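Local coordinates for 5-Carboxyvanillate Decarboxylase (Novosphingobium aromaticivorans, PDB 4QRN), which probably removes the 5-carboxylate group of 5-carboxyvanillate as a metal-dependent carboxy-lyase of the amidohydrolase superfamily, here with manganese and a nitro analogue bound, at residues 115-120 against 178-183; 124-129 against 155-160; 163-168 against 197-202. All coordinates share one frame; numbering follows the deposited sequence. Where two conformers were deposited one is given.

Contact 1: residues 115-120 against 178-183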
ATOM      1  N   GLY A 115       4.372 -13.937 -16.870  1.00  7.23           N
ATOM      2  CA  GLY A 115       5.411 -14.643 -17.600  1.00  7.88           C
ATOM      3  C   GLY A 115       5.220 -16.147 -17.508  1.00  7.51           C
ATOM      4  O   GLY A 115       4.085 -16.649 -17.533  1.00  8.30           O
ATOM      5  N   VAL A 116       6.319 -16.889 -17.388  1.00  7.73           N
ATOM      6  CA  VAL A 116       6.222 -18.346 -17.247  1.00  8.46           C
ATOM      7  C   VAL A 116       6.302 -18.795 -15.798  1.00  8.37           C
ATOM      8  O   VAL A 116       6.342 -19.992 -15.511  1.00  8.72           O
ATOM      9  CB  VAL A 116       7.299 -19.083 -18.076  1.00  8.64           C
ATOM     10  CG1 VAL A 116       7.185 -18.711 -19.547  1.00  9.61           C
ATOM     11  CG2 VAL A 116       8.700 -18.830 -17.551  1.00  9.16           C
ATOM     12  N   GLN A 117       6.313 -17.837 -14.878  1.00  7.98           N
ATOM     13  CA  GLN A 117       6.468 -18.148 -13.467  1.00  8.31           C
ATOM     14  C   GLN A 117       5.419 -19.110 -12.890  1.00  8.10           C
ATOM     15  O   GLN A 117       5.757 -19.934 -12.051  1.00  8.79           O
ATOM     16  CB  GLN A 117       6.570 -16.849 -12.650  1.00  8.06           C
ATOM     17  CG  GLN A 117       7.762 -16.023 -13.144  1.00  8.28           C
ATOM     18  CD  GLN A 117       7.936 -14.679 -12.508  1.00  7.94           C
ATOM     19  OE1 GLN A 117       8.408 -13.764 -13.189  1.00 10.05           O
ATOM     20  NE2 GLN A 117       7.592 -14.530 -11.231  1.00  8.41           N
ATOM     21  N   PRO A 118       4.152 -19.046 -13.357  1.00  8.59           N
ATOM     22  CA  PRO A 118       3.156 -19.952 -12.755  1.00  8.98           C
ATOM     23  C   PRO A 118       3.218 -21.397 -13.261  1.00  9.31           C
ATOM     24  O   PRO A 118       2.483 -22.241 -12.733  1.00 10.12           O
ATOM     25  CB  PRO A 118       1.818 -19.334 -13.178  1.00  9.85           C
ATOM     26  CG  PRO A 118       2.129 -17.924 -13.520  1.00 10.38           C
ATOM     27  CD  PRO A 118       3.508 -17.960 -14.120  1.00  9.24           C
ATOM     28  N   LEU A 119       4.011 -21.659 -14.299  1.00  9.78           N
ATOM     29  CA  LEU A 119       3.943 -22.951 -14.987  1.00 10.95           C
ATOM     30  C   LEU A 119       4.538 -24.058 -14.138  1.00 12.09           C
ATOM     31  O   LEU A 119       5.647 -23.935 -13.584  1.00 12.68           O
ATOM     32  CB  LEU A 119       4.649 -22.868 -16.330  1.00 11.46           C
ATOM     33  CG  LEU A 119       3.789 -22.390 -17.505  1.00 11.70           C
ATOM     34  CD1 LEU A 119       3.132 -21.037 -17.268  1.00 12.26           C
ATOM     35  CD2 LEU A 119       4.636 -22.368 -18.763  1.00 12.88           C
ATOM     36  N   HIS A 120       3.796 -25.153 -14.038  1.00 13.45           N
ATOM     37  CA  HIS A 120       4.207 -26.281 -13.222  1.00 15.66           C
ATOM     38  C   HIS A 120       5.247 -27.196 -13.876  1.00 17.59           C
ATOM     39  O   HIS A 120       6.038 -27.843 -13.182  1.00 19.46           O
ATOM     40  CB  HIS A 120       2.967 -27.073 -12.833  1.00 16.64           C
ATOM     41  CG  HIS A 120       1.981 -26.255 -12.054  1.00 18.78           C
ATOM     42  ND1 HIS A 120       0.787 -25.800 -12.580  1.00 20.85           N
ATOM     43  CD2 HIS A 120       2.061 -25.727 -10.810  1.00 20.08           C
ATOM     44  CE1 HIS A 120       0.149 -25.083 -11.670  1.00 20.65           C
ATOM     45  NE2 HIS A 120       0.898 -25.030 -10.584  1.00 20.40           N
ATOM     46  N   GLN A 178      13.159  -8.775 -15.987  1.00  7.37           N
ATOM     47  CA  GLN A 178      11.957  -8.498 -15.211  1.00  6.89           C
ATOM     48  C   GLN A 178      11.464  -9.792 -14.599  1.00  7.24           C
ATOM     49  O   GLN A 178      11.282 -10.783 -15.305  1.00  8.85           O
ATOM     50  CB  GLN A 178      10.867  -7.906 -16.118  1.00  7.82           C
ATOM     51  CG  GLN A 178       9.538  -7.709 -15.372  1.00  8.56           C
ATOM     52  CD  GLN A 178       8.526  -6.992 -16.221  1.00  8.25           C
ATOM     53  OE1 GLN A 178       8.691  -5.808 -16.526  1.00  8.74           O
ATOM     54  NE2 GLN A 178       7.465  -7.703 -16.619  1.00  8.38           N
ATOM     55  N   ILE A 179      11.241  -9.783 -13.280  1.00  6.80           N
ATOM     56  CA  ILE A 179      10.587 -10.889 -12.598  1.00  6.89           C
ATOM     57  C   ILE A 179       9.239 -10.358 -12.127  1.00  6.40           C
ATOM     58  O   ILE A 179       9.147  -9.274 -11.535  1.00  6.91           O
ATOM     59  CB  ILE A 179      11.436 -11.440 -11.432  1.00  7.34           C
ATOM     60  CG1 ILE A 179      12.704 -12.100 -12.000  1.00  7.69           C
ATOM     61  CG2 ILE A 179      10.610 -12.439 -10.578  1.00  8.29           C
ATOM     62  CD1 ILE A 179      13.641 -12.690 -10.942  1.00  8.65           C
ATOM     63  N   ASN A 180       8.189 -11.119 -12.418  1.00  6.88           N
ATOM     64  CA  ASN A 180       6.808 -10.741 -12.149  1.00  7.24           C
ATOM     65  C   ASN A 180       6.430 -11.169 -10.753  1.00  7.03           C
ATOM     66  O   ASN A 180       5.588 -12.044 -10.536  1.00  7.88           O
ATOM     67  CB  ASN A 180       5.942 -11.360 -13.235  1.00  8.15           C
ATOM     68  CG  ASN A 180       6.429 -10.965 -14.576  1.00  9.17           C
ATOM     69  OD1 ASN A 180       6.370  -9.780 -14.909  1.00  9.75           O
ATOM     70  ND2 ASN A 180       6.981 -11.924 -15.342  1.00 10.10           N
ATOM     71  N   SER A 181       7.115 -10.570  -9.788  1.00  7.45           N
ATOM     72  CA  SER A 181       6.935 -10.796  -8.371  1.00  8.05           C
ATOM     73  C   SER A 181       6.977 -12.289  -8.042  1.00  7.33           C
ATOM     74  O   SER A 181       7.926 -12.948  -8.461  1.00  7.79           O
ATOM     75  CB  SER A 181       5.729 -10.023  -7.828  1.00  8.22           C
ATOM     76  OG  SER A 181       5.914  -9.814  -6.453  1.00  8.03           O
ATOM     77  N   HIS A 182       6.063 -12.804  -7.211  1.00  7.35           N
ATOM     78  CA  HIS A 182       6.220 -14.161  -6.684  1.00  7.90           C
ATOM     79  C   HIS A 182       6.246 -15.222  -7.792  1.00  7.08           C
ATOM     80  O   HIS A 182       5.732 -15.034  -8.896  1.00  7.89           O
ATOM     81  CB  HIS A 182       5.083 -14.498  -5.692  1.00  7.83           C
ATOM     82  CG  HIS A 182       3.764 -14.733  -6.347  1.00  7.31           C
ATOM     83  ND1 HIS A 182       3.306 -15.993  -6.681  1.00  8.15           N
ATOM     84  CD2 HIS A 182       2.808 -13.851  -6.735  1.00  8.22           C
ATOM     85  CE1 HIS A 182       2.118 -15.869  -7.258  1.00  8.38           C
ATOM     86  NE2 HIS A 182       1.790 -14.582  -7.295  1.00  8.55           N
ATOM     87  N   THR A 183       6.852 -16.361  -7.456  1.00  7.29           N
ATOM     88  CA  THR A 183       6.758 -17.534  -8.307  1.00  8.04           C
ATOM     89  C   THR A 183       6.044 -18.608  -7.518  1.00  7.89           C
ATOM     90  O   THR A 183       6.582 -19.137  -6.532  1.00  8.40           O
ATOM     91  CB  THR A 183       8.158 -18.001  -8.798  1.00  8.81           C
ATOM     92  OG1 THR A 183       8.667 -17.017  -9.698  1.00  8.53           O
ATOM     93  CG2 THR A 183       8.087 -19.341  -9.534  1.00  8.98           C
TER
HETATM   94  O   HOH W   1      10.869 -13.512 -15.207  1.00  9.11           O
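Q117 reaches across to residues 180-183 and presents both ends of its amide to their backbone. The chain runs straight beyond CG (chi2 176°), which carries the amide clear of its own backbone and in among I179, N180 and T183. OE1 accepts the N-H of N180 in a nearly straight bond, N180 N to Q117 OE1 2.8 Å with 163° at the hydrogen; the donor lies in the carbonyl plane, on a lone pair. The side chain of N180 crosses that of Q117 at about a right angle, yet the two amide planes are 26° apart, and N180 ND2 adds a weak bond to the same oxygen at 3.2 Å. A water lies within bonding distance of Q117 OE1 and Q178 O, 2.8 Å from the latter. On the other side of the amide, NE2 faces three acceptors: H182 O at 3.0 Å, T183 OG1 at 3.1 Å and S181 O at 3.2 Å from Q117 NE2, all bent and weak. This probably fixes which way round the amide sits, since oxygens of S181, H182 and T183 meet NE2 and the N180 N-H meets OE1. T183 OG1 also lies against CB of Q117. N180 is the centre of an inverse gamma turn, and its OD1 takes Q178 NE2, so the asparagine that meets Q117 is itself held. G115, at positive phi, passes close to N180 ND2, where a CB would clash. The contact is buried beside the metal site: the N180 side chain is about 4 Å from that of the metal ligand H210. It joins the loop after strand 106-111 to strand 177-179 and the residues after it; this strand runs parallel to 207-209, while V116 and L119 pack on helices 47-59 and 122-142.

Contact 2: residues 124-129 against 155-160; sequences EARTLA and PQDPEW
A salt bridge and a CH-pi contact, both made by R126, pin helix 122-142 to the start of helix 158-170, away from the metal and inhibitor sites. The aliphatic part of R126 lies over one face of the W160 indole. CD sits 3.7 Å from the centroid of the five-membered ring, 19° off the normal, and CG stands over the same system nearer its rim. With CG anti to the backbone N (chi1 177°), W160 reaches out to helix 122-142, where its CH2 meets A129 CB at 3.7 Å. The arginine chain then bends at chi3 (-66°), bringing NH1 to D157 OD2 at 2.8 Å. The guanidinium and carboxylate planes stand nearly perpendicular, and the oxygen is met on its anti side, an end-on bridge through one nitrogen. D157 is the N-cap of helix 158-170: its OD1 accepts W160 N at 3.0 Å in an almost straight bond, from above the carboxylate plane. One aspartate thus caps a helix and pairs with a charge, while R126 NH2 has a second acid in D123. Replacing W160 by an alanine would probably strip the R126 methylenes and the A129 methyl of this apolar cover and let the arginine swing more freely. Next to this, the A125 methyl touches NE2 of Q156 in one of the two conformers of that glutamine.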
ATOM      1  N   GLU A 124       8.617 -26.991 -19.814  1.00 14.02           N
ATOM      2  CA  GLU A 124       7.760 -26.087 -20.569  1.00 13.44           C
ATOM      3  C   GLU A 124       8.103 -24.642 -20.228  1.00 12.15           C
ATOM      4  O   GLU A 124       8.196 -23.795 -21.125  1.00 12.44           O
ATOM      5  CB  GLU A 124       6.275 -26.360 -20.293  1.00 14.41           C
ATOM      6  CG  GLU A 124       5.373 -25.576 -21.222  1.00 14.62           C
ATOM      7  CD  GLU A 124       3.904 -25.855 -21.022  1.00 16.14           C
ATOM      8  OE1 GLU A 124       3.487 -26.125 -19.877  1.00 17.31           O
ATOM      9  OE2 GLU A 124       3.166 -25.806 -22.024  1.00 17.04           O
ATOM     10  N   ALA A 125       8.303 -24.350 -18.941  1.00 11.72           N
ATOM     11  CA  ALA A 125       8.634 -22.988 -18.541  1.00 11.36           C
ATOM     12  C   ALA A 125       9.947 -22.527 -19.173  1.00 10.73           C
ATOM     13  O   ALA A 125      10.017 -21.423 -19.737  1.00 10.78           O
ATOM     14  CB  ALA A 125       8.686 -22.878 -17.038  1.00 11.44           C
ATOM     15  N   ARG A 126      10.987 -23.355 -19.090  1.00 11.44           N
ATOM     16  CA  ARG A 126      12.264 -22.995 -19.686  1.00 11.00           C
ATOM     17  C   ARG A 126      12.140 -22.830 -21.199  1.00 10.76           C
ATOM     18  O   ARG A 126      12.710 -21.898 -21.785  1.00 10.97           O
ATOM     19  CB  ARG A 126      13.322 -24.035 -19.356  1.00 12.10           C
ATOM     20  CG  ARG A 126      13.677 -24.090 -17.865  1.00 13.55           C
ATOM     21  CD  ARG A 126      14.791 -25.069 -17.586  1.00 15.34           C
ATOM     22  NE  ARG A 126      14.380 -26.434 -17.868  1.00 17.36           N
ATOM     23  CZ  ARG A 126      14.180 -27.389 -16.960  1.00 18.66           C
ATOM     24  NH1 ARG A 126      14.333 -27.153 -15.660  1.00 19.66           N
ATOM     25  NH2 ARG A 126      13.810 -28.588 -17.363  1.00 19.83           N
ATOM     26  N   THR A 127      11.411 -23.729 -21.849  1.00 11.51           N
ATOM     27  CA  THR A 127      11.288 -23.679 -23.289  1.00 11.89           C
ATOM     28  C   THR A 127      10.556 -22.427 -23.750  1.00 10.54           C
ATOM     29  O   THR A 127      10.980 -21.744 -24.681  1.00 11.43           O
ATOM     30  CB  THR A 127      10.568 -24.933 -23.781  1.00 14.18           C
ATOM     31  OG1 THR A 127      11.386 -26.077 -23.496  1.00 15.88           O
ATOM     32  CG2 THR A 127      10.311 -24.895 -25.281  1.00 14.88           C
ATOM     33  N   LEU A 128       9.447 -22.110 -23.087  1.00 10.29           N
ATOM     34  CA  LEU A 128       8.666 -20.956 -23.501  1.00 10.54           C
ATOM     35  C   LEU A 128       9.371 -19.650 -23.158  1.00  9.95           C
ATOM     36  O   LEU A 128       9.244 -18.686 -23.893  1.00 10.15           O
ATOM     37  CB  LEU A 128       7.255 -20.998 -22.900  1.00 11.41           C
ATOM     38  CG  LEU A 128       6.387 -22.128 -23.473  1.00 12.49           C
ATOM     39  CD1 LEU A 128       5.035 -22.091 -22.813  1.00 13.10           C
ATOM     40  CD2 LEU A 128       6.255 -22.066 -25.004  1.00 13.44           C
ATOM     41  N   ALA A 129      10.087 -19.609 -22.042  1.00  9.08           N
ATOM     42  CA  ALA A 129      10.861 -18.400 -21.720  1.00  9.40           C
ATOM     43  C   ALA A 129      11.972 -18.207 -22.752  1.00  8.83           C
ATOM     44  O   ALA A 129      12.233 -17.084 -23.178  1.00  8.84           O
ATOM     45  CB  ALA A 129      11.448 -18.503 -20.328  1.00  9.93           C
ATOM     46  N   PRO A 155      11.978 -18.614 -12.272  1.00  9.77           N
ATOM     47  CA  PRO A 155      12.618 -18.751 -10.957  1.00 10.59           C
ATOM     48  C   PRO A 155      12.347 -20.086 -10.306  1.00 11.28           C
ATOM     49  O   PRO A 155      13.044 -20.435  -9.353  1.00 13.06           O
ATOM     50  CB  PRO A 155      12.035 -17.585 -10.156  1.00 10.57           C
ATOM     51  CG  PRO A 155      11.660 -16.575 -11.211  1.00 10.33           C
ATOM     52  CD  PRO A 155      11.102 -17.423 -12.316  1.00  9.75           C
ATOM     53  N   GLN A 156      11.366 -20.833 -10.803  1.00 11.31           N
ATOM     54  CA  GLN A 156      11.221 -22.229 -10.403  0.55 12.43           C
ATOM     55  C   GLN A 156      12.516 -23.011 -10.582  1.00 11.78           C
ATOM     56  O   GLN A 156      12.741 -24.021  -9.904  1.00 12.79           O
ATOM     57  CB  GLN A 156      10.229 -22.993 -11.301  0.55 13.21           C
ATOM     58  CG  GLN A 156       8.850 -22.451 -11.525  0.55 11.66           C
ATOM     59  CD  GLN A 156       8.750 -21.583 -12.771  0.55 10.09           C
ATOM     60  OE1 GLN A 156       9.482 -20.606 -12.917  0.55  9.79           O
ATOM     61  NE2 GLN A 156       7.817 -21.921 -13.668  0.55 10.25           N
ATOM     62  N   ASP A 157      13.360 -22.566 -11.525  1.00 11.50           N
ATOM     63  CA  ASP A 157      14.698 -23.122 -11.767  1.00 11.06           C
ATOM     64  C   ASP A 157      15.724 -21.977 -11.684  1.00 10.70           C
ATOM     65  O   ASP A 157      16.062 -21.339 -12.692  1.00 10.12           O
ATOM     66  CB  ASP A 157      14.760 -23.808 -13.135  1.00 11.55           C
ATOM     67  CG  ASP A 157      16.062 -24.552 -13.370  1.00 12.39           C
ATOM     68  OD1 ASP A 157      17.057 -24.275 -12.665  1.00 13.07           O
ATOM     69  OD2 ASP A 157      16.082 -25.406 -14.285  1.00 13.94           O
ATOM     70  N   PRO A 158      16.196 -21.670 -10.469  1.00 10.42           N
ATOM     71  CA  PRO A 158      17.089 -20.513 -10.324  1.00 10.79           C
ATOM     72  C   PRO A 158      18.410 -20.671 -11.055  1.00 10.57           C
ATOM     73  O   PRO A 158      18.951 -19.674 -11.521  1.00 10.65           O
ATOM     74  CB  PRO A 158      17.299 -20.388  -8.804  1.00 11.93           C
ATOM     75  CG  PRO A 158      16.175 -21.103  -8.204  1.00 13.17           C
ATOM     76  CD  PRO A 158      15.782 -22.211  -9.167  1.00 11.28           C
ATOM     77  N   GLU A 159      18.923 -21.886 -11.167  1.00 11.03           N
ATOM     78  CA  GLU A 159      20.186 -22.079 -11.846  1.00 11.92           C
ATOM     79  C   GLU A 159      20.035 -21.878 -13.355  1.00 11.51           C
ATOM     80  O   GLU A 159      20.883 -21.241 -13.993  1.00 11.43           O
ATOM     81  CB  GLU A 159      20.751 -23.458 -11.510  1.00 14.41           C
ATOM     82  CG  GLU A 159      21.134 -23.548 -10.030  1.00 17.85           C
ATOM     83  CD  GLU A 159      21.536 -24.932  -9.602  1.00 21.19           C
ATOM     84  OE1 GLU A 159      22.008 -25.703 -10.471  1.00 22.28           O
ATOM     85  OE2 GLU A 159      21.378 -25.243  -8.395  1.00 23.42           O
ATOM     86  N   TRP A 160      18.944 -22.366 -13.937  1.00 11.47           N
ATOM     87  CA  TRP A 160      18.687 -22.089 -15.347  1.00 10.81           C
ATOM     88  C   TRP A 160      18.490 -20.597 -15.548  1.00 10.24           C
ATOM     89  O   TRP A 160      18.987 -20.004 -16.509  1.00 10.43           O
ATOM     90  CB  TRP A 160      17.459 -22.844 -15.869  1.00 10.68           C
ATOM     91  CG  TRP A 160      17.156 -22.491 -17.290  1.00 11.80           C
ATOM     92  CD1 TRP A 160      17.688 -23.074 -18.400  1.00 14.29           C
ATOM     93  CD2 TRP A 160      16.290 -21.448 -17.756  1.00 11.58           C
ATOM     94  NE1 TRP A 160      17.193 -22.469 -19.526  1.00 15.11           N
ATOM     95  CE2 TRP A 160      16.338 -21.463 -19.156  1.00 13.68           C
ATOM     96  CE3 TRP A 160      15.467 -20.514 -17.123  1.00 11.10           C
ATOM     97  CZ2 TRP A 160      15.610 -20.567 -19.935  1.00 13.35           C
ATOM     98  CZ3 TRP A 160      14.747 -19.607 -17.899  1.00 11.67           C
ATOM     99  CH2 TRP A 160      14.818 -19.653 -19.293  1.00 13.06           C
TER

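Contact 3: residues 163-168 against 197-202; sequences REIHRG and FRALVE
Helices 163-168 and 197-202 run side by side in the same direction, their axes 9.0 Å apart at closest approach and crossing at -21°, with I165 and A199 facing each other at the nearest pair of CA atoms. The small alanine at this point lets I165 press directly on the partner helix. I165 CD1 lies 3.9 Å from A199 CB, and its CG2 touches the same methyl, so both branches of the isoleucine straddle it. The CD1 tip also meets L200 CG at 4.2 Å, where the two side chains cross at about a right angle. Beneath these residues lies strand 177-179, since I165 and L200 both rest on I177. The strand falls between the two helices in sequence, so helix 158-170, strand and helix 194-203 form the alternating helix and strand succession expected of an amidohydrolase barrel, with neighbouring helices packed parallel on the outside. Farther out, a polar pair bridges the helices. H166 places CG anti to its carbonyl carbon, which turns the imidazole across to E202, and NE2 donates to E202 OE1 at 2.7 Å with 160° at the hydrogen. The acceptor lies near the ring plane, at the edge, and offers its anti lone pair; ring and carboxylate planes are 46° apart. The carboxylate would probably favour a protonated imidazole. H166 CD2 lies 4.1 Å from A199 CB, joining the polar pair to the apolar one. On the other flank of helix 163-168, E164 takes R167 side-on through NE and NH1, and R167 continues to D134 of helix 122-142.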
ATOM      1  N   ARG A 163      21.701 -18.859 -15.849  1.00  9.81           N
ATOM      2  CA  ARG A 163      22.250 -19.027 -17.195  1.00 10.31           C
ATOM      3  C   ARG A 163      21.556 -18.122 -18.207  1.00  9.60           C
ATOM      4  O   ARG A 163      22.216 -17.592 -19.113  1.00 10.20           O
ATOM      5  CB  ARG A 163      22.175 -20.494 -17.662  1.00 11.61           C
ATOM      6  CG  ARG A 163      23.026 -21.412 -16.804  1.00 13.24           C
ATOM      7  CD  ARG A 163      23.147 -22.828 -17.355  1.00 15.04           C
ATOM      8  NE  ARG A 163      21.893 -23.578 -17.514  1.00 16.03           N
ATOM      9  CZ  ARG A 163      21.322 -24.346 -16.578  1.00 16.48           C
ATOM     10  NH1 ARG A 163      21.814 -24.420 -15.344  1.00 17.19           N
ATOM     11  NH2 ARG A 163      20.215 -25.021 -16.869  1.00 17.05           N
ATOM     12  N   GLU A 164      20.248 -17.930 -18.050  1.00  9.34           N
ATOM     13  CA  GLU A 164      19.482 -17.117 -18.987  1.00  9.53           C
ATOM     14  C   GLU A 164      19.751 -15.616 -18.793  1.00  9.42           C
ATOM     15  O   GLU A 164      19.699 -14.850 -19.766  1.00 10.32           O
ATOM     16  CB  GLU A 164      17.992 -17.452 -18.863  1.00 10.27           C
ATOM     17  CG  GLU A 164      17.136 -16.907 -20.017  1.00 10.42           C
ATOM     18  CD  GLU A 164      17.309 -17.649 -21.351  1.00 10.27           C
ATOM     19  OE1 GLU A 164      18.248 -18.475 -21.519  1.00 11.39           O
ATOM     20  OE2 GLU A 164      16.477 -17.393 -22.259  1.00 10.92           O
ATOM     21  N   ILE A 165      20.030 -15.196 -17.560  1.00  9.12           N
ATOM     22  CA  ILE A 165      20.480 -13.833 -17.306  1.00  8.96           C
ATOM     23  C   ILE A 165      21.789 -13.590 -18.078  1.00  8.87           C
ATOM     24  O   ILE A 165      21.941 -12.571 -18.763  1.00  9.13           O
ATOM     25  CB  ILE A 165      20.665 -13.625 -15.802  1.00  9.13           C
ATOM     26  CG1 ILE A 165      19.285 -13.567 -15.124  1.00  9.52           C
ATOM     27  CG2 ILE A 165      21.479 -12.359 -15.503  1.00 10.27           C
ATOM     28  CD1 ILE A 165      19.341 -13.779 -13.629  1.00 10.07           C
ATOM     29  N   HIS A 166      22.721 -14.533 -17.999  1.00  9.15           N
ATOM     30  CA  HIS A 166      23.958 -14.410 -18.759  1.00  9.18           C
ATOM     31  C   HIS A 166      23.723 -14.435 -20.257  1.00  9.37           C
ATOM     32  O   HIS A 166      24.312 -13.643 -20.982  1.00 10.40           O
ATOM     33  CB  HIS A 166      24.928 -15.499 -18.318  1.00 10.41           C
ATOM     34  CG  HIS A 166      25.685 -15.116 -17.089  1.00 11.32           C
ATOM     35  ND1 HIS A 166      26.801 -14.300 -17.138  1.00 12.82           N
ATOM     36  CD2 HIS A 166      25.493 -15.423 -15.783  1.00 12.42           C
ATOM     37  CE1 HIS A 166      27.258 -14.118 -15.914  1.00 12.87           C
ATOM     38  NE2 HIS A 166      26.484 -14.785 -15.072  1.00 12.39           N
ATOM     39  N   ARG A 167      22.863 -15.329 -20.734  1.00  9.53           N
ATOM     40  CA  ARG A 167      22.612 -15.410 -22.169  1.00  9.79           C
ATOM     41  C   ARG A 167      21.988 -14.109 -22.671  1.00  9.50           C
ATOM     42  O   ARG A 167      22.357 -13.593 -23.721  1.00 10.07           O
ATOM     43  CB  ARG A 167      21.724 -16.603 -22.499  1.00 10.71           C
ATOM     44  CG  ARG A 167      21.627 -16.860 -23.987  1.00 11.07           C
ATOM     45  CD  ARG A 167      20.780 -18.080 -24.304  1.00 11.60           C
ATOM     46  NE  ARG A 167      19.337 -17.852 -24.186  1.00 11.29           N
ATOM     47  CZ  ARG A 167      18.514 -17.558 -25.199  1.00 11.06           C
ATOM     48  NH1 ARG A 167      17.222 -17.421 -24.958  1.00 10.95           N
ATOM     49  NH2 ARG A 167      18.980 -17.376 -26.440  1.00 11.59           N
ATOM     50  N   GLY A 168      21.040 -13.566 -21.912  1.00 10.01           N
ATOM     51  CA  GLY A 168      20.404 -12.324 -22.310  1.00 10.43           C
ATOM     52  C   GLY A 168      21.389 -11.173 -22.394  1.00 10.30           C
ATOM     53  O   GLY A 168      21.376 -10.392 -23.335  1.00 10.84           O
ATOM     54  N   PHE A 197      20.331 -13.684  -8.006  1.00  8.67           N
ATOM     55  CA  PHE A 197      21.058 -12.502  -7.581  1.00  8.34           C
ATOM     56  C   PHE A 197      22.531 -12.581  -7.903  1.00  8.10           C
ATOM     57  O   PHE A 197      23.113 -11.590  -8.327  1.00  8.70           O
ATOM     58  CB  PHE A 197      20.806 -12.227  -6.107  1.00  8.89           C
ATOM     59  CG  PHE A 197      19.367 -11.876  -5.844  1.00  8.46           C
ATOM     60  CD1 PHE A 197      18.867 -10.672  -6.296  1.00  8.82           C
ATOM     61  CD2 PHE A 197      18.509 -12.758  -5.216  1.00  9.62           C
ATOM     62  CE1 PHE A 197      17.542 -10.322  -6.095  1.00  9.16           C
ATOM     63  CE2 PHE A 197      17.170 -12.428  -5.018  1.00  9.45           C
ATOM     64  CZ  PHE A 197      16.682 -11.208  -5.452  1.00  9.37           C
ATOM     65  N   ARG A 198      23.145 -13.743  -7.735  1.00  8.34           N
ATOM     66  CA  ARG A 198      24.554 -13.901  -8.081  1.00  8.96           C
ATOM     67  C   ARG A 198      24.757 -13.546  -9.555  1.00  8.52           C
ATOM     68  O   ARG A 198      25.718 -12.845  -9.906  1.00  8.96           O
ATOM     69  CB  ARG A 198      25.026 -15.324  -7.802  1.00  9.36           C
ATOM     70  CG  ARG A 198      25.209 -15.621  -6.308  1.00 10.34           C
ATOM     71  CD  ARG A 198      26.482 -15.053  -5.683  1.00 11.02           C
ATOM     72  NE  ARG A 198      27.654 -15.711  -6.254  1.00 10.23           N
ATOM     73  CZ  ARG A 198      28.073 -16.924  -5.911  1.00  9.54           C
ATOM     74  NH1 ARG A 198      27.486 -17.570  -4.910  1.00 10.17           N
ATOM     75  NH2 ARG A 198      29.096 -17.475  -6.560  1.00 10.57           N
ATOM     76  N   ALA A 199      23.868 -14.011 -10.423  1.00  8.43           N
ATOM     77  CA  ALA A 199      24.011 -13.754 -11.847  1.00  8.89           C
ATOM     78  C   ALA A 199      23.814 -12.281 -12.189  1.00  8.72           C
ATOM     79  O   ALA A 199      24.549 -11.742 -13.014  1.00  9.10           O
ATOM     80  CB  ALA A 199      23.041 -14.632 -12.645  1.00  9.23           C
ATOM     81  N   LEU A 200      22.826 -11.632 -11.570  1.00  8.33           N
ATOM     82  CA  LEU A 200      22.602 -10.206 -11.812  1.00  8.97           C
ATOM     83  C   LEU A 200      23.822  -9.380 -11.445  1.00  9.01           C
ATOM     84  O   LEU A 200      24.173  -8.451 -12.160  1.00  9.58           O
ATOM     85  CB  LEU A 200      21.384  -9.712 -11.012  1.00 10.01           C
ATOM     86  CG  LEU A 200      20.044 -10.207 -11.536  1.00 11.26           C
ATOM     87  CD1 LEU A 200      18.950 -10.029 -10.468  1.00 12.78           C
ATOM     88  CD2 LEU A 200      19.715  -9.448 -12.805  1.00 12.67           C
ATOM     89  N   VAL A 201      24.474  -9.735 -10.345  1.00  8.99           N
ATOM     90  CA  VAL A 201      25.658  -8.989  -9.953  1.00  9.63           C
ATOM     91  C   VAL A 201      26.811  -9.295 -10.919  1.00  9.43           C
ATOM     92  O   VAL A 201      27.574  -8.399 -11.271  1.00 10.63           O
ATOM     93  CB  VAL A 201      26.008  -9.295  -8.492  1.00 11.59           C
ATOM     94  CG1 VAL A 201      27.429  -8.823  -8.120  1.00 13.17           C
ATOM     95  CG2 VAL A 201      24.932  -8.689  -7.560  1.00 12.32           C
ATOM     96  N   GLU A 202      26.931 -10.543 -11.370  1.00  9.46           N
ATOM     97  CA  GLU A 202      27.966 -10.905 -12.351  1.00  9.94           C
ATOM     98  C   GLU A 202      27.840 -10.109 -13.655  1.00 10.25           C
ATOM     99  O   GLU A 202      28.837  -9.658 -14.207  1.00 11.35           O
ATOM    100  CB  GLU A 202      27.918 -12.400 -12.655  1.00  9.90           C
ATOM    101  CG  GLU A 202      28.444 -13.255 -11.504  1.00 10.79           C
ATOM    102  CD  GLU A 202      28.052 -14.723 -11.560  1.00 11.02           C
ATOM    103  OE1 GLU A 202      27.345 -15.148 -12.499  1.00 12.32           O
ATOM    104  OE2 GLU A 202      28.474 -15.460 -10.644  1.00 12.30           O
TER

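Contacts 1 and 2 touch: their centres are 9 Å apart, and in one of its two conformers Q156 of contact 2 sends NE2 to both V116 O and L119 O of contact 1, probable hydrogen bonds of 3.0 Å each, while P155 CG packs on T183 OG1 at 3.4 Å. Contact 2 is nested within the chain loop that contact 1 closes. Contact 3, with its centre 13 Å from that of contact 2, shares helix 158-170 with it, so this helix is held at its start by helix 122-142 and farther along by helix 194-203. Contacts 1 and 3 do not touch, their nearest atoms about 6 Å apart. Contact 1 alone approaches the manganese and inhibitor site, through N180 beside H210.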